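Local coordinates for beta-hexosaminidase (Neisseria gonorrhoeae, PDB 6JTJ), which hydrolyses terminal non-reducing N-acetylhexosamine residues from beta-hexosaminides and probably removes N-acetylglucosamine from peptidoglycan fragments during cell-wall recycling, at residues Ala53-Glu58 / Leu85-Ala90; Leu169-Cys174 / His215-Gly220; His211-Gly216 / Met256-Val261. All blocks are in the same frame, centred on the assembly; numbering follows the deposited sequence.

Contact 1: Ala53-Glu58 / Leu85-Ala90; sequences AFRLTE and LKTLTA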
ATOM      1  N   ALA C  53      11.979   2.084  20.451  1.00 44.19           N
ATOM      2  CA  ALA C  53      11.241   1.067  21.199  1.00 46.98           C
ATOM      3  C   ALA C  53      10.358   1.664  22.287  1.00 45.95           C
ATOM      4  O   ALA C  53       9.742   2.715  22.074  1.00 48.33           O
ATOM      5  CB  ALA C  53      12.219   0.023  21.754  1.00 47.51           C
ATOM      6  N   PHE C  54      10.276   1.011  23.444  1.00 49.22           N
ATOM      7  CA  PHE C  54       9.250   1.342  24.433  1.00 53.19           C
ATOM      8  C   PHE C  54       9.620   2.487  25.390  1.00 54.15           C
ATOM      9  O   PHE C  54       8.731   3.132  25.948  1.00 51.28           O
ATOM     10  CB  PHE C  54       8.896   0.093  25.237  1.00 57.21           C
ATOM     11  CG  PHE C  54       8.578  -1.110  24.384  1.00 62.07           C
ATOM     12  CD1 PHE C  54       7.584  -1.047  23.409  1.00 61.73           C
ATOM     13  CD2 PHE C  54       9.267  -2.301  24.556  1.00 65.70           C
ATOM     14  CE1 PHE C  54       7.286  -2.147  22.624  1.00 63.12           C
ATOM     15  CE2 PHE C  54       8.969  -3.411  23.777  1.00 64.91           C
ATOM     16  CZ  PHE C  54       7.979  -3.334  22.812  1.00 63.93           C
ATOM     17  N   ARG C  55      10.916   2.730  25.577  1.00 55.36           N
ATOM     18  CA  ARG C  55      11.409   3.758  26.493  1.00 55.90           C
ATOM     19  C   ARG C  55      12.584   4.465  25.863  1.00 55.71           C
ATOM     20  O   ARG C  55      13.325   3.866  25.097  1.00 51.54           O
ATOM     21  CB  ARG C  55      11.871   3.121  27.807  1.00 62.27           C
ATOM     22  CG  ARG C  55      10.772   2.446  28.621  1.00 68.24           C
ATOM     23  CD  ARG C  55       9.651   3.407  29.009  1.00 76.24           C
ATOM     24  NE  ARG C  55      10.144   4.611  29.689  1.00 84.47           N
ATOM     25  CZ  ARG C  55      10.511   4.668  30.971  1.00 88.63           C
ATOM     26  NH1 ARG C  55      10.453   3.587  31.744  1.00 88.63           N
ATOM     27  NH2 ARG C  55      10.941   5.815  31.492  1.00 91.34           N
ATOM     28  N   LEU C  56      12.762   5.744  26.173  1.00 56.70           N
ATOM     29  CA  LEU C  56      13.863   6.499  25.587  1.00 58.07           C
ATOM     30  C   LEU C  56      15.203   5.986  26.076  1.00 58.50           C
ATOM     31  O   LEU C  56      15.357   5.689  27.253  1.00 59.20           O
ATOM     32  CB  LEU C  56      13.768   7.977  25.955  1.00 60.98           C
ATOM     33  CG  LEU C  56      12.552   8.770  25.488  1.00 61.36           C
ATOM     34  CD1 LEU C  56      12.713  10.229  25.894  1.00 62.48           C
ATOM     35  CD2 LEU C  56      12.329   8.638  23.989  1.00 58.85           C
ATOM     36  N   THR C  57      16.155   5.864  25.159  1.00 58.22           N
ATOM     37  CA  THR C  57      17.534   5.657  25.526  1.00 61.15           C
ATOM     38  C   THR C  57      18.158   7.022  25.760  1.00 65.33           C
ATOM     39  O   THR C  57      17.582   8.048  25.409  1.00 63.71           O
ATOM     40  CB  THR C  57      18.338   4.969  24.417  1.00 63.17           C
ATOM     41  OG1 THR C  57      18.409   5.834  23.276  1.00 61.26           O
ATOM     42  CG2 THR C  57      17.717   3.617  24.047  1.00 64.47           C
ATOM     43  N   GLU C  58      19.348   7.014  26.347  1.00 67.82           N
ATOM     44  CA  GLU C  58      20.067   8.242  26.635  1.00 67.68           C
ATOM     45  C   GLU C  58      20.453   8.945  25.344  1.00 61.10           C
ATOM     46  O   GLU C  58      20.415  10.166  25.274  1.00 60.84           O
ATOM     47  CB  GLU C  58      21.315   7.962  27.478  1.00 72.45           C
ATOM     48  CG  GLU C  58      21.695   9.080  28.433  1.00 75.42           C
ATOM     49  CD  GLU C  58      20.604   9.371  29.467  1.00 80.03           C
ATOM     50  OE1 GLU C  58      19.952   8.418  29.969  1.00 78.97           O
ATOM     51  OE2 GLU C  58      20.387  10.563  29.778  1.00 82.05           O
ATOM     52  N   LEU C  85       3.069   3.329  27.546  1.00 54.79           N
ATOM     53  CA  LEU C  85       2.921   4.441  26.594  1.00 51.68           C
ATOM     54  C   LEU C  85       2.883   5.786  27.318  1.00 49.72           C
ATOM     55  O   LEU C  85       3.526   6.747  26.898  1.00 45.70           O
ATOM     56  CB  LEU C  85       1.663   4.261  25.726  1.00 49.37           C
ATOM     57  CG  LEU C  85       1.378   5.331  24.654  1.00 46.25           C
ATOM     58  CD1 LEU C  85       2.533   5.425  23.674  1.00 46.00           C
ATOM     59  CD2 LEU C  85       0.077   5.048  23.913  1.00 43.68           C
ATOM     60  N   LYS C  86       2.122   5.842  28.401  1.00 48.15           N
ATOM     61  CA  LYS C  86       2.040   7.049  29.226  1.00 48.17           C
ATOM     62  C   LYS C  86       3.396   7.467  29.761  1.00 47.84           C
ATOM     63  O   LYS C  86       3.718   8.645  29.777  1.00 47.87           O
ATOM     64  CB  LYS C  86       1.082   6.836  30.388  1.00 46.67           C
ATOM     65  CG  LYS C  86      -0.371   6.798  29.961  1.00 45.33           C
ATOM     66  CD  LYS C  86      -1.260   6.271  31.073  1.00 45.67           C
ATOM     67  CE  LYS C  86      -2.697   6.687  30.850  1.00 45.43           C
ATOM     68  NZ  LYS C  86      -3.648   5.880  31.652  1.00 46.85           N
ATOM     69  N   THR C  87       4.176   6.493  30.204  1.00 47.97           N
ATOM     70  CA  THR C  87       5.523   6.753  30.698  1.00 49.86           C
ATOM     71  C   THR C  87       6.403   7.294  29.576  1.00 46.72           C
ATOM     72  O   THR C  87       7.164   8.243  29.766  1.00 42.28           O
ATOM     73  CB  THR C  87       6.161   5.458  31.240  1.00 52.42           C
ATOM     74  OG1 THR C  87       5.234   4.807  32.113  1.00 56.99           O
ATOM     75  CG2 THR C  87       7.425   5.749  31.997  1.00 53.30           C
ATOM     76  N   LEU C  88       6.278   6.682  28.404  1.00 44.50           N
ATOM     77  CA  LEU C  88       7.021   7.121  27.241  1.00 45.03           C
ATOM     78  C   LEU C  88       6.673   8.557  26.846  1.00 43.53           C
ATOM     79  O   LEU C  88       7.564   9.365  26.624  1.00 46.73           O
ATOM     80  CB  LEU C  88       6.778   6.171  26.061  1.00 46.65           C
ATOM     81  CG  LEU C  88       7.420   6.563  24.740  1.00 46.83           C
ATOM     82  CD1 LEU C  88       8.918   6.738  24.918  1.00 49.28           C
ATOM     83  CD2 LEU C  88       7.112   5.519  23.673  1.00 50.68           C
ATOM     84  N   THR C  89       5.389   8.878  26.750  1.00 41.75           N
ATOM     85  CA  THR C  89       5.005  10.214  26.308  1.00 42.93           C
ATOM     86  C   THR C  89       5.408  11.246  27.354  1.00 45.72           C
ATOM     87  O   THR C  89       5.819  12.349  27.011  1.00 46.74           O
ATOM     88  CB  THR C  89       3.504  10.333  25.963  1.00 40.20           C
ATOM     89  OG1 THR C  89       2.699   9.941  27.075  1.00 42.26           O
ATOM     90  CG2 THR C  89       3.153   9.446  24.765  1.00 43.13           C
ATOM     91  N   ALA C  90       5.293  10.878  28.628  1.00 50.84           N
ATOM     92  CA  ALA C  90       5.646  11.790  29.705  1.00 49.43           C
ATOM     93  C   ALA C  90       7.127  12.133  29.641  1.00 49.58           C
ATOM     94  O   ALA C  90       7.493  13.304  29.692  1.00 50.92           O
ATOM     95  CB  ALA C  90       5.295  11.193  31.051  1.00 53.32           C
TER

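Contact 2: Leu169-Cys174 / His215-Gly220; sequences LDWGNC and HGFVEG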
ATOM      1  N   LEU C 169     -10.534  10.100  -2.389  1.00 18.44           N
ATOM      2  CA  LEU C 169     -11.808   9.573  -2.871  1.00 20.02           C
ATOM      3  C   LEU C 169     -11.612   8.126  -3.352  1.00 19.13           C
ATOM      4  O   LEU C 169     -10.601   7.795  -3.947  1.00 19.13           O
ATOM      5  CB  LEU C 169     -12.330  10.392  -4.047  1.00 20.57           C
ATOM      6  CG  LEU C 169     -12.417  11.915  -3.891  1.00 22.31           C
ATOM      7  CD1 LEU C 169     -13.051  12.534  -5.139  1.00 23.24           C
ATOM      8  CD2 LEU C 169     -13.215  12.286  -2.655  1.00 22.20           C
ATOM      9  N   ASP C 170     -12.597   7.290  -3.095  1.00 19.76           N
ATOM     10  CA  ASP C 170     -12.544   5.933  -3.552  1.00 20.48           C
ATOM     11  C   ASP C 170     -12.959   5.816  -5.016  1.00 20.79           C
ATOM     12  O   ASP C 170     -14.098   5.529  -5.298  1.00 22.01           O
ATOM     13  CB  ASP C 170     -13.429   5.030  -2.702  1.00 21.49           C
ATOM     14  CG  ASP C 170     -13.287   3.557  -3.118  1.00 22.38           C
ATOM     15  OD1 ASP C 170     -12.255   3.190  -3.718  1.00 22.95           O
ATOM     16  OD2 ASP C 170     -14.173   2.759  -2.814  1.00 21.77           O
ATOM     17  N   TRP C 171     -12.018   6.046  -5.916  1.00 19.30           N
ATOM     18  CA  TRP C 171     -12.244   5.879  -7.329  1.00 20.88           C
ATOM     19  C   TRP C 171     -12.202   4.405  -7.749  1.00 20.43           C
ATOM     20  O   TRP C 171     -12.489   4.106  -8.881  1.00 20.84           O
ATOM     21  CB  TRP C 171     -11.193   6.640  -8.141  1.00 20.56           C
ATOM     22  CG  TRP C 171     -11.330   8.123  -8.109  1.00 22.42           C
ATOM     23  CD1 TRP C 171     -10.578   9.003  -7.388  1.00 22.85           C
ATOM     24  CD2 TRP C 171     -12.255   8.919  -8.878  1.00 24.17           C
ATOM     25  NE1 TRP C 171     -10.979  10.296  -7.642  1.00 23.36           N
ATOM     26  CE2 TRP C 171     -12.009  10.276  -8.549  1.00 26.32           C
ATOM     27  CE3 TRP C 171     -13.259   8.618  -9.804  1.00 24.79           C
ATOM     28  CZ2 TRP C 171     -12.740  11.333  -9.120  1.00 27.21           C
ATOM     29  CZ3 TRP C 171     -13.982   9.673 -10.388  1.00 28.02           C
ATOM     30  CH2 TRP C 171     -13.734  11.014 -10.020  1.00 28.05           C
ATOM     31  N   GLY C 172     -11.912   3.485  -6.823  1.00 20.29           N
ATOM     32  CA  GLY C 172     -11.820   2.062  -7.158  1.00 19.11           C
ATOM     33  C   GLY C 172     -10.520   1.715  -7.886  1.00 19.39           C
ATOM     34  O   GLY C 172     -10.417   0.656  -8.508  1.00 18.43           O
ATOM     35  N   ASN C 173      -9.506   2.567  -7.743  1.00 19.19           N
ATOM     36  CA  ASN C 173      -8.204   2.352  -8.372  1.00 19.24           C
ATOM     37  C   ASN C 173      -7.029   2.022  -7.443  1.00 19.55           C
ATOM     38  O   ASN C 173      -6.080   1.377  -7.880  1.00 18.42           O
ATOM     39  CB  ASN C 173      -7.810   3.606  -9.147  1.00 19.97           C
ATOM     40  CG  ASN C 173      -8.693   3.859 -10.360  1.00 21.46           C
ATOM     41  OD1 ASN C 173      -9.358   2.945 -10.882  1.00 21.78           O
ATOM     42  ND2 ASN C 173      -8.756   5.122 -10.778  1.00 20.61           N
ATOM     43  N   CYS C 174      -7.063   2.501  -6.198  1.00 20.12           N
ATOM     44  CA  CYS C 174      -5.875   2.547  -5.337  1.00 20.89           C
ATOM     45  C   CYS C 174      -5.991   1.618  -4.134  1.00 20.49           C
ATOM     46  O   CYS C 174      -6.677   1.936  -3.148  1.00 19.62           O
ATOM     47  CB  CYS C 174      -5.642   3.968  -4.829  1.00 20.37           C
ATOM     48  SG  CYS C 174      -3.978   4.149  -4.157  1.00 20.81           S
ATOM     49  N   HIS C 215      -5.090  11.099  -3.428  1.00 21.63           N
ATOM     50  CA  HIS C 215      -4.374   9.867  -3.759  1.00 22.10           C
ATOM     51  C   HIS C 215      -5.310   8.801  -4.358  1.00 22.07           C
ATOM     52  O   HIS C 215      -4.872   7.695  -4.705  1.00 23.74           O
ATOM     53  CB  HIS C 215      -3.755   9.323  -2.465  1.00 22.44           C
ATOM     54  CG  HIS C 215      -2.553   8.451  -2.657  1.00 25.43           C
ATOM     55  ND1 HIS C 215      -2.553   7.338  -3.474  1.00 28.08           N
ATOM     56  CD2 HIS C 215      -1.322   8.493  -2.085  1.00 26.63           C
ATOM     57  CE1 HIS C 215      -1.368   6.750  -3.424  1.00 29.04           C
ATOM     58  NE2 HIS C 215      -0.600   7.432  -2.591  1.00 27.95           N
ATOM     59  N   GLY C 216      -6.592   9.102  -4.438  1.00 20.61           N
ATOM     60  CA  GLY C 216      -7.570   8.085  -4.769  1.00 21.31           C
ATOM     61  C   GLY C 216      -7.586   7.541  -6.192  1.00 20.36           C
ATOM     62  O   GLY C 216      -8.126   6.468  -6.427  1.00 21.33           O
ATOM     63  N   PHE C 217      -7.081   8.311  -7.142  1.00 20.94           N
ATOM     64  CA  PHE C 217      -7.270   7.988  -8.555  1.00 21.91           C
ATOM     65  C   PHE C 217      -6.138   7.127  -9.122  1.00 21.13           C
ATOM     66  O   PHE C 217      -6.367   6.330 -10.018  1.00 18.30           O
ATOM     67  CB  PHE C 217      -7.436   9.255  -9.401  1.00 21.72           C
ATOM     68  CG  PHE C 217      -7.842   8.979 -10.832  1.00 22.87           C
ATOM     69  CD1 PHE C 217      -9.175   8.770 -11.161  1.00 24.74           C
ATOM     70  CD2 PHE C 217      -6.894   8.907 -11.841  1.00 23.41           C
ATOM     71  CE1 PHE C 217      -9.569   8.533 -12.486  1.00 23.86           C
ATOM     72  CE2 PHE C 217      -7.270   8.670 -13.157  1.00 24.57           C
ATOM     73  CZ  PHE C 217      -8.618   8.480 -13.480  1.00 24.27           C
ATOM     74  N   VAL C 218      -4.927   7.286  -8.599  1.00 21.64           N
ATOM     75  CA  VAL C 218      -3.805   6.473  -9.051  1.00 21.94           C
ATOM     76  C   VAL C 218      -3.946   5.033  -8.579  1.00 21.97           C
ATOM     77  O   VAL C 218      -4.775   4.723  -7.731  1.00 21.05           O
ATOM     78  CB  VAL C 218      -2.458   6.968  -8.535  1.00 24.01           C
ATOM     79  CG1 VAL C 218      -2.200   8.363  -9.029  1.00 25.12           C
ATOM     80  CG2 VAL C 218      -2.392   6.901  -7.003  1.00 24.14           C
ATOM     81  N   GLU C 219      -3.237   4.141  -9.252  1.00 23.71           N
ATOM     82  CA  GLU C 219      -3.164   2.759  -8.818  1.00 24.98           C
ATOM     83  C   GLU C 219      -1.996   2.716  -7.877  1.00 28.19           C
ATOM     84  O   GLU C 219      -1.030   3.445  -8.058  1.00 34.12           O
ATOM     85  CB  GLU C 219      -3.004   1.808  -9.986  1.00 22.94           C
ATOM     86  CG  GLU C 219      -4.288   1.589 -10.784  1.00 24.40           C
ATOM     87  CD  GLU C 219      -4.034   0.703 -12.008  1.00 23.62           C
ATOM     88  OE1 GLU C 219      -3.466   1.207 -12.990  1.00 24.81           O
ATOM     89  OE2 GLU C 219      -4.400  -0.489 -11.997  1.00 23.04           O
ATOM     90  N   GLY C 220      -2.102   1.893  -6.856  1.00 31.74           N
ATOM     91  CA  GLY C 220      -1.059   1.823  -5.850  1.00 35.14           C
ATOM     92  C   GLY C 220      -1.173   0.498  -5.125  1.00 38.41           C
ATOM     93  O   GLY C 220      -2.010   0.326  -4.238  1.00 34.70           O
TER
HETATM   94  O   HOH W   1      -8.467  11.550  -4.163  1.00 14.47           O
HETATM   95  O   HOH W   2      -4.110  -0.402  -6.787  1.00 15.43           O
HETATM   96  O   HOH W   3      -9.112   4.354  -5.308  1.00 19.62           O

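Contact 3: His211-Gly216 / Met256-Val261; sequences HFPGHG and MPAHVV. With NAG (2-acetamido-2-deoxy-beta-D-glucopyranose), chain I.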
ATOM      1  N   HIS C 211      -4.439  12.426   1.294  1.00 16.57           N
ATOM      2  CA  HIS C 211      -3.070  12.846   1.013  1.00 16.18           C
ATOM      3  C   HIS C 211      -3.169  13.877  -0.091  1.00 15.58           C
ATOM      4  O   HIS C 211      -3.518  13.552  -1.213  1.00 15.53           O
ATOM      5  CB  HIS C 211      -2.223  11.655   0.572  1.00 16.16           C
ATOM      6  CG  HIS C 211      -2.241  10.526   1.543  1.00 16.26           C
ATOM      7  ND1 HIS C 211      -3.308   9.657   1.661  1.00 15.93           N
ATOM      8  CD2 HIS C 211      -1.322  10.116   2.448  1.00 16.33           C
ATOM      9  CE1 HIS C 211      -3.040   8.754   2.583  1.00 16.20           C
ATOM     10  NE2 HIS C 211      -1.846   9.014   3.079  1.00 16.59           N
ATOM     11  N   PHE C 212      -2.891  15.130   0.251  1.00 16.54           N
ATOM     12  CA  PHE C 212      -3.118  16.262  -0.638  1.00 16.60           C
ATOM     13  C   PHE C 212      -2.280  16.132  -1.901  1.00 17.04           C
ATOM     14  O   PHE C 212      -1.084  15.858  -1.806  1.00 18.54           O
ATOM     15  CB  PHE C 212      -2.729  17.567   0.063  1.00 16.96           C
ATOM     16  CG  PHE C 212      -2.889  18.782  -0.800  1.00 17.27           C
ATOM     17  CD1 PHE C 212      -4.120  19.426  -0.886  1.00 17.48           C
ATOM     18  CD2 PHE C 212      -1.831  19.274  -1.515  1.00 18.06           C
ATOM     19  CE1 PHE C 212      -4.287  20.527  -1.680  1.00 18.10           C
ATOM     20  CE2 PHE C 212      -1.983  20.407  -2.313  1.00 18.77           C
ATOM     21  CZ  PHE C 212      -3.205  21.035  -2.390  1.00 18.82           C
ATOM     22  N   PRO C 213      -2.864  16.406  -3.075  1.00 17.06           N
ATOM     23  CA  PRO C 213      -4.203  16.866  -3.385  1.00 17.98           C
ATOM     24  C   PRO C 213      -5.206  15.759  -3.734  1.00 18.54           C
ATOM     25  O   PRO C 213      -6.307  16.072  -4.238  1.00 18.29           O
ATOM     26  CB  PRO C 213      -3.960  17.731  -4.614  1.00 18.02           C
ATOM     27  CG  PRO C 213      -2.895  16.975  -5.342  1.00 17.71           C
ATOM     28  CD  PRO C 213      -2.032  16.359  -4.289  1.00 17.66           C
ATOM     29  N   GLY C 214      -4.874  14.501  -3.432  1.00 18.10           N
ATOM     30  CA  GLY C 214      -5.808  13.384  -3.643  1.00 19.26           C
ATOM     31  C   GLY C 214      -5.117  12.169  -4.213  1.00 19.89           C
ATOM     32  O   GLY C 214      -4.615  12.199  -5.325  1.00 19.22           O
ATOM     33  N   HIS C 215      -5.090  11.099  -3.428  1.00 21.63           N
ATOM     34  CA  HIS C 215      -4.374   9.867  -3.759  1.00 22.10           C
ATOM     35  C   HIS C 215      -5.310   8.801  -4.358  1.00 22.07           C
ATOM     36  O   HIS C 215      -4.872   7.695  -4.705  1.00 23.74           O
ATOM     37  CB  HIS C 215      -3.755   9.323  -2.465  1.00 22.44           C
ATOM     38  CG  HIS C 215      -2.553   8.451  -2.657  1.00 25.43           C
ATOM     39  ND1 HIS C 215      -2.553   7.338  -3.474  1.00 28.08           N
ATOM     40  CD2 HIS C 215      -1.322   8.493  -2.085  1.00 26.63           C
ATOM     41  CE1 HIS C 215      -1.368   6.750  -3.424  1.00 29.04           C
ATOM     42  NE2 HIS C 215      -0.600   7.432  -2.591  1.00 27.95           N
ATOM     43  N   GLY C 216      -6.592   9.102  -4.438  1.00 20.61           N
ATOM     44  CA  GLY C 216      -7.570   8.085  -4.769  1.00 21.31           C
ATOM     45  C   GLY C 216      -7.586   7.541  -6.192  1.00 20.36           C
ATOM     46  O   GLY C 216      -8.126   6.468  -6.427  1.00 21.33           O
ATOM     47  N   MET C 256      -0.946  16.003   4.943  1.00 24.54           N
ATOM     48  CA  MET C 256       0.135  15.168   4.456  1.00 25.96           C
ATOM     49  C   MET C 256      -0.033  15.108   2.939  1.00 24.68           C
ATOM     50  O   MET C 256      -1.132  14.871   2.447  1.00 21.22           O
ATOM     51  CB  MET C 256       0.066  13.699   4.922  1.00 30.57           C
ATOM     52  CG  MET C 256       0.357  13.367   6.444  1.00 36.91           C
ATOM     53  SD  MET C 256       2.070  13.298   6.965  1.00 48.23           S
ATOM     54  CE  MET C 256       2.883  12.808   5.435  1.00 44.20           C
ATOM     55  N   PRO C 257       1.062  15.292   2.194  1.00 24.36           N
ATOM     56  CA  PRO C 257       0.947  15.293   0.747  1.00 23.34           C
ATOM     57  C   PRO C 257       1.005  13.899   0.177  1.00 21.38           C
ATOM     58  O   PRO C 257       1.565  12.995   0.795  1.00 21.05           O
ATOM     59  CB  PRO C 257       2.173  16.096   0.317  1.00 25.03           C
ATOM     60  CG  PRO C 257       3.202  15.702   1.314  1.00 26.48           C
ATOM     61  CD  PRO C 257       2.453  15.489   2.623  1.00 24.63           C
ATOM     62  N   ALA C 258       0.423  13.735  -1.001  1.00 20.90           N
ATOM     63  CA  ALA C 258       0.535  12.482  -1.738  1.00 22.49           C
ATOM     64  C   ALA C 258       1.913  12.395  -2.396  1.00 23.41           C
ATOM     65  O   ALA C 258       2.405  13.374  -2.946  1.00 22.30           O
ATOM     66  CB  ALA C 258      -0.553  12.393  -2.794  1.00 21.46           C
ATOM     67  N   HIS C 259       2.515  11.211  -2.328  1.00 29.60           N
ATOM     68  CA  HIS C 259       3.714  10.906  -3.092  1.00 34.76           C
ATOM     69  C   HIS C 259       3.265  10.479  -4.483  1.00 32.53           C
ATOM     70  O   HIS C 259       3.265   9.295  -4.830  1.00 34.98           O
ATOM     71  CB  HIS C 259       4.520   9.807  -2.390  1.00 42.22           C
ATOM     72  CG  HIS C 259       5.891   9.613  -2.941  1.00 54.40           C
ATOM     73  ND1 HIS C 259       6.753  10.646  -3.268  1.00 59.08           N
ATOM     74  CD2 HIS C 259       6.550   8.467  -3.211  1.00 59.18           C
ATOM     75  CE1 HIS C 259       7.879  10.132  -3.735  1.00 63.96           C
ATOM     76  NE2 HIS C 259       7.780   8.814  -3.707  1.00 65.91           N
ATOM     77  N   VAL C 260       2.835  11.460  -5.260  1.00 28.94           N
ATOM     78  CA  VAL C 260       2.187  11.220  -6.535  1.00 27.68           C
ATOM     79  C   VAL C 260       2.529  12.405  -7.431  1.00 27.09           C
ATOM     80  O   VAL C 260       2.507  13.547  -6.973  1.00 25.45           O
ATOM     81  CB  VAL C 260       0.647  11.144  -6.365  1.00 26.56           C
ATOM     82  CG1 VAL C 260      -0.056  11.134  -7.713  1.00 27.35           C
ATOM     83  CG2 VAL C 260       0.247   9.915  -5.566  1.00 27.10           C
ATOM     84  N   VAL C 261       2.802  12.130  -8.703  1.00 26.55           N
ATOM     85  CA  VAL C 261       3.045  13.176  -9.689  1.00 27.53           C
ATOM     86  C   VAL C 261       1.783  13.417 -10.483  1.00 27.53           C
ATOM     87  O   VAL C 261       1.115  12.463 -10.905  1.00 29.06           O
ATOM     88  CB  VAL C 261       4.180  12.796 -10.664  1.00 30.80           C
ATOM     89  CG1 VAL C 261       4.479  13.951 -11.598  1.00 30.88           C
ATOM     90  CG2 VAL C 261       5.429  12.433  -9.899  1.00 32.47           C
TER
HETATM   91  C1  NAG I 401       2.716   7.564   4.611  1.00 49.64           C
HETATM   92  C2  NAG I 401       1.233   7.167   4.595  1.00 48.63           C
HETATM   93  C3  NAG I 401       0.422   8.135   5.424  1.00 47.41           C
HETATM   94  C4  NAG I 401       1.032   8.309   6.812  1.00 47.08           C
HETATM   95  C5  NAG I 401       2.462   8.806   6.725  1.00 46.56           C
HETATM   96  C6  NAG I 401       3.132   8.801   8.102  1.00 46.47           C
HETATM   97  C7  NAG I 401      -0.119   6.238   2.706  1.00 55.58           C
HETATM   98  C8  NAG I 401      -0.418   5.082   3.566  1.00 55.02           C
HETATM   99  N2  NAG I 401       0.672   7.159   3.266  1.00 50.48           N
HETATM  100  O1  NAG I 401       3.529   6.451   4.289  1.00 48.37           O
HETATM  101  O3  NAG I 401      -0.905   7.664   5.495  1.00 41.73           O
HETATM  102  O4  NAG I 401       0.268   9.177   7.610  1.00 39.15           O
HETATM  103  O5  NAG I 401       3.198   7.934   5.894  1.00 49.95           O
HETATM  104  O6  NAG I 401       3.249   7.502   8.661  1.00 41.56           O
HETATM  105  O7  NAG I 401      -0.554   6.288   1.542  1.00 51.89           O

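Contact 1: Ala53-Glu58 / Leu85-Ala90
Arg-55 and Leu-88 have the nearest CA atoms, 5.6 Å apart, where the irregular chain of 53-58 passes the flank of helix 82-94. Leu-88 supplies the largest single share of the buried surface. Its CG lies anti to the backbone N (chi1 176°), which carries the isobutyl group off the helix and onto the loop backbone. CB sits 3.6 Å from Phe-54 O, and the methyl CD2 is 3.7 Å from the same Phe-54 O, so the carbonyl looks onto hydrocarbon on this side; its polar demand is met by NE2 of Gln-84. The other methyl of Leu-88, CD1, lies 4.0 Å from CD2 of Leu-56, the two leucines meeting at about a right angle, and Ile-51 touches both.

Beside this apolar patch, Thr-87 sets its methyl over one face of the Arg-55 guanidinium, with CG2 3.4 Å from CZ and close to the centre of the plane. The threonine hydroxyl is turned back to the helix, where OG1 bonds to O of Glu-83. Arg-55 starts off pointing away from the helix, but bends at chi2 (-59°) and chi3 (-53°) fold the guanidinium over Thr-87. There NE forms a salt bridge with OE2 of Glu-91, an atom that also accepts the backbone N of Leu-56. One helical carboxylate thus holds both a side chain and the loop backbone.

This is surface packing on the glycoside hydrolase family 3 barrel: the loop leaving strand 47-49 leans on helix 82-94 before helix 58-64 completes the beta-alpha-beta connection to the parallel strand 69-74.

Contact 2: Leu169-Cys174 / His215-Gly220
Two long loops of the family 3 barrel meet through Trp-171, Asn-173 and Cys-174 on one side and residues 215-220 on the other, the latter leading into Asp-221 and His-223, which are predicted to be important for catalysis. An Asx turn, in which OD1 of Asp-170 accepts N of Gly-172, shapes the first loop. The indole of Trp-171 and the ring of Phe-217 form a T-shaped pair, planes at 84°, with the CD1 edge of Phe-217 over the face of the indole; NE1 of Trp-171 bonds to Asp-240. The Phe-217 ring is in turn covered on one face, toward its rim, by the amide nitrogen of Asn-173. That same ND2 donates to O of Phe-217 at 2.8 Å, a bent bond of 141°.

Gly-216 fits closely, its CA 3.2 Å from O of Leu-169 in a CA-H...O contact. Water 3 joins the loops by donating to O of Gly-216 and accepting from N of Cys-174. The second subunit reaches this region as well, its Arg-113 forming a salt bridge with Glu-219. With SG anti to its backbone N (chi1 -165°), Cys-174 brings the sulfur obliquely to the His-215 ring, SG lying 3.6 Å from ND1.

Contact 3: His211-Gly216 / Met256-Val261
Phe-212 and Pro-257 form a parallel beta bridge, and the tight part of the contact is built around it. N of Phe-212 donates to O of Met-256 at 2.8 Å, within the carbonyl plane, and N of Ala-258 returns a nearly straight bond of 2.7 Å to O of Phe-212, reaching it from above the carbonyl plane. The methyl of Ala-258 packs beside these bonds, its CB 3.6 Å from O of His-211. Farther along, Val-260 lays CG2 squarely over one face of the His-215 imidazole, 4.0 Å from NE2, as a CH-pi contact. Cis peptides precede both His-211 and Pro-213, and the chain turns a corner at His-211.

The loose, solvent side belongs to His-259, which turns its imidazole away from the other segment and is exposed. A separate, ligand-facing edge of the contact is formed by the buried His-211 ring, whose NE2 is hydrogen-bonded to O3 of N-acetylglucosamine at 2.9 Å, close to straight.

Behind that ring, ND1 of His-211 bonds to OD2 of Asp-168, whose OD1 accepts N of His-215. With both ring nitrogens engaged, the imidazole should be held against rotation, and a second-shell carboxylate ties the sugar-contacting histidine to the loop that follows it, consistent with the predicted role of His-211 in substrate binding.

In the fold
Contact 1 is a surface contact, whereas contacts 2 and 3 are buried and lie on the other side of the chain's centre; the centres of contacts 1 and 2 are about 37 Å apart. Contacts 2 and 3 share His-215 and Gly-216 and touch directly, CG1 of Val-218 being 3.7 Å from CG1 of Val-260, so the loop after strand 208-212 is held from two directions. The chemistry of the three contacts differs with their place: aliphatic and methyl-on-guanidinium packing in contact 1, aromatic packing with water bridges beside the second subunit in contact 2, and strand pairing that presents a sugar-binding histidine in contact 3.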